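Local coordinates for hypothetical protein TM1631 (Thermotoga maritima, PDB 1VPQ) that is of unknown function but belongs to the DUF72 family, grouped with the TIM barrels, and holds a sulfate ion in a pocket that probably suits an anion, at residues Y222-E227 with A259-Q264; R203-N208 with F249-Y254; F50-L55 with E245-F250. One frame throughout, in Å; residues are numbered along the deposited sequence.

In the fold
From the N terminus, strand 52-55 comes first and waits some 190 residues for strand 245-250, closing the widest loop (contact 3). Strand 199-204 begins a smaller loop that ends on the same stretch, where contact 2 closes it at the end of strand 245-250, sharing F249 and F250. Segment 222-227 then leads into helix 226-240 and meets helix 257-270 in contact 1, which crosses both other loops. All three contacts thus involve the last third of the chain, and core, strand ends and outer helices are joined, N252 linking contacts 1 and 2, and E54 with R203 linking contacts 2 and 3.

Contact 1: Y222-E227 with A259-Q264; sequences YLYSEE and AINALQ
The ring of Y224 meets N261 at its edge: OD1 of the N261 amide lies close to the ring plane, 3.5 Å from CD2 of Y224. Ring and amide planes stand 68° apart, the two side chains crossing at about a right angle. One face of the Y224 ring is occupied from within its own segment, where Y222 CE2 sits 3.9 Å above the plane, displaced toward the rim.

The amide of N261 serves the backbone of Y224 both as acceptor and as donor. OD1 of N261 accepts a hydrogen bond from Y224 N at 3.0 Å, bent to 139° at the hydrogen and reaching the oxygen from outside its carbonyl plane. ND2 of N261 gives a weak bond to Y224 O at 3.3 Å. The same ND2 makes a shorter bond, 2.7 Å, to OE1 of Q264 one turn further along the helix; this acceptor lies in the amide plane and fixes the rotation of the group. Beside this polar grip L223 supplies a greasy flank. With its CG turned away from its own backbone N (chi1 -176°), it carries CD1 to 3.4 Å from N261 ND2 and to 3.9 Å from I260 CG2.

N261 OD1 also accepts a bond from N252 ND2, and Y224 OH bonds to D181. S225 is the N-cap of helix 226-240, and its backbone N bonds to E228. The segment ending the loop after strand 199-204 is thereby fastened to helix 257-270 just where helix 226-240 begins, with Y224 and N261 both packing on F250 of strand 245-250 and on L229 of helix 226-240.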
loop_
_atom_site.group_PDB
_atom_site.type_symbol
_atom_site.label_atom_id
_atom_site.label_comp_id
_atom_site.label_asym_id
_atom_site.label_seq_id
_atom_site.Cartn_x
_atom_site.Cartn_y
_atom_site.Cartn_z
ATOM N N TYR A 222 5.539 1.805 -15.792
ATOM C CA TYR A 222 5.129 3.188 -16.003
ATOM C C TYR A 222 6.004 4.112 -15.170
ATOM O O TYR A 222 6.400 3.755 -14.066
ATOM C CB TYR A 222 3.672 3.373 -15.615
ATOM C CG TYR A 222 3.100 4.710 -16.012
ATOM C CD1 TYR A 222 2.549 4.899 -17.269
ATOM C CD2 TYR A 222 3.085 5.775 -15.125
ATOM C CE1 TYR A 222 2.019 6.123 -17.647
ATOM C CE2 TYR A 222 2.550 7.018 -15.490
ATOM C CZ TYR A 222 2.017 7.179 -16.752
ATOM O OH TYR A 222 1.483 8.384 -17.136
ATOM N N LEU A 223 6.312 5.286 -15.718
ATOM C CA LEU A 223 7.087 6.307 -15.017
ATOM C C LEU A 223 6.321 7.622 -15.053
ATOM O O LEU A 223 6.232 8.265 -16.102
ATOM C CB LEU A 223 8.472 6.486 -15.659
ATOM C CG LEU A 223 9.443 7.462 -14.962
ATOM C CD1 LEU A 223 10.001 6.887 -13.667
ATOM C CD2 LEU A 223 10.573 7.842 -15.886
ATOM N N TYR A 224 5.767 8.014 -13.908
ATOM C CA TYR A 224 5.060 9.279 -13.798
ATOM C C TYR A 224 5.935 10.455 -14.247
ATOM O O TYR A 224 7.112 10.530 -13.906
ATOM C CB TYR A 224 4.611 9.520 -12.356
ATOM C CG TYR A 224 3.416 8.708 -11.912
ATOM C CD1 TYR A 224 2.116 9.139 -12.187
ATOM C CD2 TYR A 224 3.578 7.527 -11.181
ATOM C CE1 TYR A 224 1.013 8.412 -11.770
ATOM C CE2 TYR A 224 2.473 6.787 -10.760
ATOM C CZ TYR A 224 1.195 7.240 -11.058
ATOM O OH TYR A 224 0.097 6.522 -10.657
ATOM N N SER A 225 5.341 11.363 -15.013
ATOM C CA SER A 225 5.971 12.633 -15.358
ATOM C C SER A 225 5.968 13.564 -14.153
ATOM O O SER A 225 5.134 13.426 -13.259
ATOM C CB SER A 225 5.224 13.310 -16.516
ATOM O OG SER A 225 3.998 13.896 -16.085
ATOM N N GLU A 226 6.899 14.515 -14.154
ATOM C CA GLU A 226 6.986 15.547 -13.113
ATOM C C GLU A 226 5.692 16.364 -13.015
ATOM O O GLU A 226 5.295 16.781 -11.926
ATOM C CB GLU A 226 8.184 16.477 -13.366
ATOM N N GLU A 227 5.037 16.574 -14.156
ATOM C CA GLU A 227 3.767 17.307 -14.198
ATOM C C GLU A 227 2.676 16.579 -13.407
ATOM O O GLU A 227 1.960 17.197 -12.611
ATOM C CB GLU A 227 3.299 17.503 -15.644
ATOM C CG GLU A 227 4.277 18.264 -16.546
ATOM C CD GLU A 227 4.231 19.790 -16.354
ATOM O OE1 GLU A 227 4.363 20.265 -15.193
ATOM O OE2 GLU A 227 4.083 20.513 -17.376
ATOM N N ALA A 259 10.749 3.726 -7.314
ATOM C CA ALA A 259 11.774 4.354 -6.484
ATOM C C ALA A 259 12.143 5.740 -7.024
ATOM O O ALA A 259 12.222 6.697 -6.254
ATOM C CB ALA A 259 12.990 3.464 -6.389
ATOM N N ILE A 260 12.348 5.842 -8.342
ATOM C CA ILE A 260 12.598 7.132 -9.007
ATOM C C ILE A 260 11.495 8.132 -8.677
ATOM O O ILE A 260 11.769 9.216 -8.154
ATOM C CB ILE A 260 12.744 6.979 -10.555
ATOM C CG1 ILE A 260 14.060 6.272 -10.891
ATOM C CG2 ILE A 260 12.723 8.343 -11.261
ATOM C CD1 ILE A 260 14.205 5.843 -12.345
ATOM N N ASN A 261 10.253 7.760 -8.960
ATOM C CA ASN A 261 9.113 8.628 -8.694
ATOM C C ASN A 261 8.934 8.948 -7.207
ATOM O O ASN A 261 8.566 10.075 -6.848
ATOM C CB ASN A 261 7.814 8.023 -9.250
ATOM C CG ASN A 261 7.760 8.014 -10.774
ATOM O OD1 ASN A 261 7.050 7.204 -11.362
ATOM N ND2 ASN A 261 8.500 8.915 -11.415
ATOM N N ALA A 262 9.182 7.965 -6.348
ATOM C CA ALA A 262 9.026 8.168 -4.907
ATOM C C ALA A 262 10.062 9.166 -4.394
ATOM O O ALA A 262 9.775 9.984 -3.510
ATOM C CB ALA A 262 9.129 6.838 -4.158
ATOM N N LEU A 263 11.262 9.083 -4.958
ATOM C CA LEU A 263 12.344 10.025 -4.665
ATOM C C LEU A 263 12.057 11.432 -5.199
ATOM O O LEU A 263 12.434 12.423 -4.568
ATOM C CB LEU A 263 13.668 9.526 -5.245
ATOM C CG LEU A 263 14.309 8.304 -4.583
ATOM C CD1 LEU A 263 15.401 7.764 -5.462
ATOM C CD2 LEU A 263 14.858 8.641 -3.202
ATOM N N GLN A 264 11.420 11.511 -6.369
ATOM C CA GLN A 264 10.998 12.795 -6.936
ATOM C C GLN A 264 9.940 13.417 -6.051
ATOM O O GLN A 264 9.983 14.601 -5.750
ATOM C CB GLN A 264 10.426 12.612 -8.337
ATOM C CG GLN A 264 11.448 12.341 -9.404
ATOM C CD GLN A 264 10.802 11.918 -10.706
ATOM O OE1 GLN A 264 10.354 10.788 -10.853
ATOM N NE2 GLN A 264 10.758 12.824 -11.659
#

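Contact 2: R203-N208 with F249-Y254; sequences RFHGRN and FFNNCY. With SO4 (sulfate ion), chain B.
N251 and H205 meet at a bound sulfate, where N251 ND2 donates a hydrogen bond of 2.7 Å to H205 ND1, 153° at the hydrogen. The donor lies close to the imidazole plane, although the amide itself is steeply turned against the ring. R203 belongs to the first shell of the sulfate: its NH2 bonds to O4 of the ion at 2.9 Å, and its NH1 reaches O1 at 3.1 Å as well as O4. Y220, K84 and R157 are further direct partners of the ion. A bend of the arginine chain at chi3 (80°) brings the guanidinium to the sulfate, and CE1 of H205 lies over one face of that group, toward its rim.

What positions these groups is a short piece of parallel sheet. F204 N bonds to F249 O at 3.0 Å, and just beyond, N251 N bonds to F204 O at 2.6 Å, holding N251 level with H205 as the strands give way to loops. F204 and F250 lie on the other face of the sheet from R203. They form a T-shaped stack, centroids 5.0 Å apart and planes at 69°, in which CD2 of F204 leads over the face of F250.

Further out, E155 holds both R203 NH1 and H205 NE2. Several basic and polar groups thus converge on one anion at the C-terminal ends of the strands, where TIM barrels keep their active sites. The ion probably comes from the crystallisation liquor, but the chemistry is consistent with a pocket for a phosphate-like or carboxylate group.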
loop_
_atom_site.group_PDB
_atom_site.type_symbol
_atom_site.label_atom_id
_atom_site.label_comp_id
_atom_site.label_asym_id
_atom_site.label_seq_id
_atom_site.Cartn_x
_atom_site.Cartn_y
_atom_site.Cartn_z
ATOM N N ARG A 203 -1.985 5.130 -2.875
ATOM C CA ARG A 203 -1.243 4.131 -3.636
ATOM C C ARG A 203 -1.227 4.482 -5.124
ATOM O O ARG A 203 -2.273 4.671 -5.719
ATOM C CB ARG A 203 -1.825 2.740 -3.410
ATOM C CG ARG A 203 -1.692 2.251 -1.968
ATOM C CD ARG A 203 -2.008 0.773 -1.869
ATOM N NE ARG A 203 -0.892 -0.074 -2.290
ATOM C CZ ARG A 203 -1.002 -1.204 -2.989
ATOM N NH1 ARG A 203 -2.175 -1.633 -3.421
ATOM N NH2 ARG A 203 0.087 -1.896 -3.293
ATOM N N PHE A 204 -0.028 4.571 -5.704
ATOM C CA PHE A 204 0.149 4.915 -7.115
ATOM C C PHE A 204 0.716 3.729 -7.882
ATOM O O PHE A 204 1.839 3.302 -7.634
ATOM C CB PHE A 204 1.080 6.124 -7.263
ATOM C CG PHE A 204 0.671 7.327 -6.435
ATOM C CD1 PHE A 204 -0.654 7.742 -6.372
ATOM C CD2 PHE A 204 1.622 8.058 -5.743
ATOM C CE1 PHE A 204 -1.019 8.856 -5.613
ATOM C CE2 PHE A 204 1.265 9.177 -4.984
ATOM C CZ PHE A 204 -0.055 9.571 -4.920
ATOM N N HIS A 205 -0.073 3.206 -8.815
ATOM C CA HIS A 205 0.285 2.000 -9.580
ATOM C C HIS A 205 0.804 2.304 -10.976
ATOM O O HIS A 205 1.108 1.380 -11.743
ATOM C CB HIS A 205 -0.941 1.089 -9.730
ATOM C CG HIS A 205 -1.584 0.717 -8.432
ATOM N ND1 HIS A 205 -0.927 -0.002 -7.461
ATOM C CD2 HIS A 205 -2.828 0.945 -7.957
ATOM C CE1 HIS A 205 -1.735 -0.186 -6.435
ATOM N NE2 HIS A 205 -2.896 0.381 -6.709
ATOM N N GLY A 206 0.877 3.588 -11.310
ATOM C CA GLY A 206 1.106 4.020 -12.684
ATOM C C GLY A 206 -0.158 3.905 -13.520
ATOM O O GLY A 206 -1.212 3.533 -13.018
ATOM N N ARG A 207 -0.035 4.206 -14.806
ATOM C CA ARG A 207 -1.186 4.329 -15.695
ATOM C C ARG A 207 -0.973 3.614 -17.011
ATOM O O ARG A 207 -1.414 4.082 -18.062
ATOM C CB ARG A 207 -1.466 5.799 -15.983
ATOM C CG ARG A 207 -1.680 6.619 -14.757
ATOM C CD ARG A 207 -1.808 8.047 -15.145
ATOM N NE ARG A 207 -2.154 8.862 -14.003
ATOM C CZ ARG A 207 -2.302 10.179 -14.043
ATOM N NH1 ARG A 207 -2.132 10.849 -15.184
ATOM N NH2 ARG A 207 -2.618 10.827 -12.933
ATOM N N ASN A 208 -0.298 2.474 -16.940
ATOM C CA ASN A 208 -0.064 1.635 -18.101
ATOM C C ASN A 208 -1.380 1.268 -18.789
ATOM O O ASN A 208 -2.215 0.590 -18.212
ATOM C CB ASN A 208 0.690 0.372 -17.664
ATOM C CG ASN A 208 1.168 -0.477 -18.842
ATOM O OD1 ASN A 208 0.879 -0.181 -19.998
ATOM N ND2 ASN A 208 1.899 -1.545 -18.539
ATOM N N PHE A 249 2.556 5.468 -1.089
ATOM C CA PHE A 249 3.408 4.412 -1.653
ATOM C C PHE A 249 3.292 4.371 -3.163
ATOM O O PHE A 249 2.195 4.534 -3.698
ATOM C CB PHE A 249 3.040 3.046 -1.066
ATOM C CG PHE A 249 3.180 2.978 0.427
ATOM C CD1 PHE A 249 4.405 2.681 1.012
ATOM C CD2 PHE A 249 2.093 3.235 1.253
ATOM C CE1 PHE A 249 4.543 2.636 2.391
ATOM C CE2 PHE A 249 2.229 3.190 2.642
ATOM C CZ PHE A 249 3.459 2.887 3.201
ATOM N N PHE A 250 4.433 4.149 -3.828
ATOM C CA PHE A 250 4.516 3.986 -5.288
ATOM C C PHE A 250 4.710 2.525 -5.633
ATOM O O PHE A 250 5.608 1.870 -5.105
ATOM C CB PHE A 250 5.691 4.773 -5.874
ATOM C CG PHE A 250 5.415 6.229 -6.055
ATOM C CD1 PHE A 250 5.458 7.092 -4.970
ATOM C CD2 PHE A 250 5.110 6.738 -7.305
ATOM C CE1 PHE A 250 5.207 8.439 -5.124
ATOM C CE2 PHE A 250 4.857 8.085 -7.469
ATOM C CZ PHE A 250 4.908 8.940 -6.367
ATOM N N ASN A 251 3.889 2.039 -6.557
ATOM C CA ASN A 251 3.766 0.619 -6.831
ATOM C C ASN A 251 4.241 0.238 -8.227
ATOM O O ASN A 251 4.236 -0.939 -8.584
ATOM C CB ASN A 251 2.295 0.206 -6.654
ATOM C CG ASN A 251 2.130 -1.272 -6.378
ATOM O OD1 ASN A 251 2.984 -1.903 -5.750
ATOM N ND2 ASN A 251 1.027 -1.836 -6.845
ATOM N N ASN A 252 4.622 1.241 -9.014
ATOM C CA ASN A 252 5.112 1.034 -10.378
ATOM C C ASN A 252 6.565 0.606 -10.350
ATOM O O ASN A 252 7.427 1.280 -10.894
ATOM C CB ASN A 252 4.924 2.296 -11.231
ATOM C CG ASN A 252 5.565 3.537 -10.619
ATOM O OD1 ASN A 252 5.461 3.777 -9.419
ATOM N ND2 ASN A 252 6.209 4.344 -11.453
ATOM N N CYS A 253 6.819 -0.538 -9.719
ATOM C CA CYS A 253 8.171 -0.934 -9.292
ATOM C C CYS A 253 9.022 -1.563 -10.391
ATOM O O CYS A 253 10.203 -1.837 -10.179
ATOM C CB CYS A 253 8.087 -1.887 -8.084
ATOM S SG CYS A 253 7.571 -1.090 -6.505
ATOM N N TYR A 254 8.428 -1.780 -11.559
ATOM C CA TYR A 254 9.153 -2.357 -12.702
ATOM C C TYR A 254 10.371 -1.495 -13.049
ATOM O O TYR A 254 10.231 -0.316 -13.396
ATOM C CB TYR A 254 8.221 -2.469 -13.911
ATOM C CG TYR A 254 8.816 -3.126 -15.142
ATOM C CD1 TYR A 254 8.847 -4.511 -15.273
ATOM C CD2 TYR A 254 9.309 -2.357 -16.192
ATOM C CE1 TYR A 254 9.385 -5.123 -16.427
ATOM C CE2 TYR A 254 9.845 -2.953 -17.341
ATOM C CZ TYR A 254 9.878 -4.336 -17.450
ATOM O OH TYR A 254 10.402 -4.925 -18.582
HETATM S S SO4 B . -1.614 -4.109 -6.169
HETATM O O1 SO4 B . -2.848 -3.390 -5.865
HETATM O O2 SO4 B . -1.910 -5.477 -6.576
HETATM O O3 SO4 B . -0.942 -3.414 -7.256
HETATM O O4 SO4 B . -0.780 -4.160 -4.973
#

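Contact 3: F50-L55 with E245-F250; sequences FRIVEL and ETYVFF
The interior of the barrel is where I52 and E54 of strand 52-55 meet Y247 and F249 of strand 245-250. The strands are not hydrogen-bonded to each other; their axes pass 7.8 Å apart at 64°, and side chains fill the interval. E54 CB rests over one face of the F249 ring in a CH-pi contact, 3.7 Å from the centroid and 20° off the normal. The ring's CE1 reaches back to the chain, 3.3 Å from E54 N. Its far end meets the isoleucine, whose CD1 lies 3.7 Å from F249 CZ and 3.7 Å from Y247 CD1, bridging the two aromatic residues.

With CG opposite its backbone N (chi1 -180°) and the chain extended beyond, E54 carries its carboxylate along the ring, so that OE2 comes within 3.8 Å of F249 CD2. Replacing F249 by an alanine would probably open a gap between the strands and let the glutamate chain shift from its place. OE1 of E54 bonds to S19 and pairs with R203, and OE2 bonds to Y201. The buried carboxylate is therefore held at its end by polar partners, while the chain that carries it lies on the apolar F249 ring.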
loop_
_atom_site.group_PDB
_atom_site.type_symbol
_atom_site.label_atom_id
_atom_site.label_comp_id
_atom_site.label_asym_id
_atom_site.label_seq_id
_atom_site.Cartn_x
_atom_site.Cartn_y
_atom_site.Cartn_z
ATOM N N PHE A 50 14.005 6.858 2.653
ATOM C CA PHE A 50 12.610 6.489 2.884
ATOM C C PHE A 50 12.407 6.004 4.317
ATOM O O PHE A 50 13.147 5.140 4.787
ATOM C CB PHE A 50 12.185 5.387 1.919
ATOM C CG PHE A 50 12.224 5.791 0.480
ATOM C CD1 PHE A 50 11.500 6.885 0.038
ATOM C CD2 PHE A 50 12.958 5.057 -0.440
ATOM C CE1 PHE A 50 11.527 7.259 -1.283
ATOM C CE2 PHE A 50 12.998 5.422 -1.767
ATOM C CZ PHE A 50 12.281 6.526 -2.193
ATOM N N ARG A 51 11.388 6.544 4.987
ATOM C CA ARG A 51 11.102 6.232 6.390
ATOM C C ARG A 51 9.970 5.207 6.549
ATOM O O ARG A 51 9.525 4.927 7.654
ATOM C CB ARG A 51 10.727 7.521 7.119
ATOM C CG ARG A 51 11.827 8.593 7.088
ATOM C CD ARG A 51 12.578 8.667 8.405
ATOM N NE ARG A 51 11.663 8.980 9.505
ATOM C CZ ARG A 51 11.175 10.189 9.776
ATOM N NH1 ARG A 51 11.508 11.250 9.035
ATOM N NH2 ARG A 51 10.345 10.333 10.806
ATOM N N ILE A 52 9.509 4.651 5.433
ATOM C CA ILE A 52 8.397 3.710 5.441
ATOM C C ILE A 52 8.464 2.824 4.198
ATOM O O ILE A 52 9.008 3.227 3.164
ATOM C CB ILE A 52 7.017 4.452 5.538
ATOM C CG1 ILE A 52 5.920 3.507 6.034
ATOM C CG2 ILE A 52 6.618 5.085 4.197
ATOM C CD1 ILE A 52 4.614 4.204 6.407
ATOM N N VAL A 53 7.927 1.615 4.318
ATOM C CA VAL A 53 7.792 0.717 3.182
ATOM C C VAL A 53 6.529 -0.109 3.390
ATOM O O VAL A 53 6.160 -0.403 4.521
ATOM C CB VAL A 53 9.051 -0.187 2.989
ATOM C CG1 VAL A 53 9.243 -1.151 4.159
ATOM C CG2 VAL A 53 8.990 -0.952 1.674
ATOM N N GLU A 54 5.859 -0.442 2.294
ATOM C CA GLU A 54 4.660 -1.270 2.310
ATOM C C GLU A 54 5.035 -2.694 1.908
ATOM O O GLU A 54 5.623 -2.903 0.854
ATOM C CB GLU A 54 3.649 -0.695 1.329
ATOM C CG GLU A 54 2.336 -1.439 1.231
ATOM C CD GLU A 54 1.508 -0.945 0.070
ATOM O OE1 GLU A 54 1.759 -1.419 -1.056
ATOM O OE2 GLU A 54 0.621 -0.083 0.289
ATOM N N LEU A 55 4.670 -3.669 2.741
ATOM C CA LEU A 55 5.105 -5.054 2.549
ATOM C C LEU A 55 3.969 -6.059 2.325
ATOM O O LEU A 55 2.850 -5.884 2.797
ATOM C CB LEU A 55 5.961 -5.493 3.739
ATOM C CG LEU A 55 7.301 -4.753 3.848
ATOM C CD1 LEU A 55 7.933 -4.954 5.204
ATOM C CD2 LEU A 55 8.260 -5.191 2.748
ATOM N N GLU A 245 -1.604 11.576 10.092
ATOM C CA GLU A 245 -0.501 11.151 9.221
ATOM C C GLU A 245 -1.017 10.673 7.869
ATOM O O GLU A 245 -2.162 10.235 7.751
ATOM C CB GLU A 245 0.307 10.023 9.864
ATOM C CG GLU A 245 1.162 10.450 11.049
ATOM C CD GLU A 245 1.625 9.289 11.907
ATOM O OE1 GLU A 245 1.644 8.139 11.427
ATOM O OE2 GLU A 245 1.965 9.536 13.085
ATOM N N THR A 246 -0.155 10.757 6.857
ATOM C CA THR A 246 -0.474 10.333 5.492
ATOM C C THR A 246 0.617 9.387 5.018
ATOM O O THR A 246 1.801 9.663 5.211
ATOM C CB THR A 246 -0.551 11.543 4.523
ATOM O OG1 THR A 246 -1.689 12.352 4.840
ATOM C CG2 THR A 246 -0.662 11.094 3.073
ATOM N N TYR A 247 0.213 8.279 4.401
ATOM C CA TYR A 247 1.146 7.270 3.901
ATOM C C TYR A 247 1.005 7.161 2.398
ATOM O O TYR A 247 -0.074 6.876 1.889
ATOM C CB TYR A 247 0.895 5.910 4.564
ATOM C CG TYR A 247 0.674 6.038 6.046
ATOM C CD1 TYR A 247 1.700 6.459 6.888
ATOM C CD2 TYR A 247 -0.571 5.775 6.609
ATOM C CE1 TYR A 247 1.491 6.609 8.249
ATOM C CE2 TYR A 247 -0.785 5.919 7.963
ATOM C CZ TYR A 247 0.246 6.336 8.782
ATOM O OH TYR A 247 0.023 6.481 10.144
ATOM N N VAL A 248 2.104 7.378 1.693
ATOM C CA VAL A 248 2.088 7.444 0.241
ATOM C C VAL A 248 3.057 6.398 -0.290
ATOM O O VAL A 248 4.242 6.424 0.031
ATOM C CB VAL A 248 2.506 8.847 -0.251
ATOM C CG1 VAL A 248 2.384 8.952 -1.761
ATOM C CG2 VAL A 248 1.674 9.949 0.439
ATOM N N PHE A 249 2.556 5.468 -1.089
ATOM C CA PHE A 249 3.408 4.412 -1.653
ATOM C C PHE A 249 3.292 4.371 -3.163
ATOM O O PHE A 249 2.195 4.534 -3.698
ATOM C CB PHE A 249 3.040 3.046 -1.066
ATOM C CG PHE A 249 3.180 2.978 0.427
ATOM C CD1 PHE A 249 4.405 2.681 1.012
ATOM C CD2 PHE A 249 2.093 3.235 1.253
ATOM C CE1 PHE A 249 4.543 2.636 2.391
ATOM C CE2 PHE A 249 2.229 3.190 2.642
ATOM C CZ PHE A 249 3.459 2.887 3.201
ATOM N N PHE A 250 4.433 4.149 -3.828
ATOM C CA PHE A 250 4.516 3.986 -5.288
ATOM C C PHE A 250 4.710 2.525 -5.633
ATOM O O PHE A 250 5.608 1.870 -5.105
ATOM C CB PHE A 250 5.691 4.773 -5.874
ATOM C CG PHE A 250 5.415 6.229 -6.055
ATOM C CD1 PHE A 250 5.458 7.092 -4.970
ATOM C CD2 PHE A 250 5.110 6.738 -7.305
ATOM C CE1 PHE A 250 5.207 8.439 -5.124
ATOM C CE2 PHE A 250 4.857 8.085 -7.469
ATOM C CZ PHE A 250 4.908 8.940 -6.367
#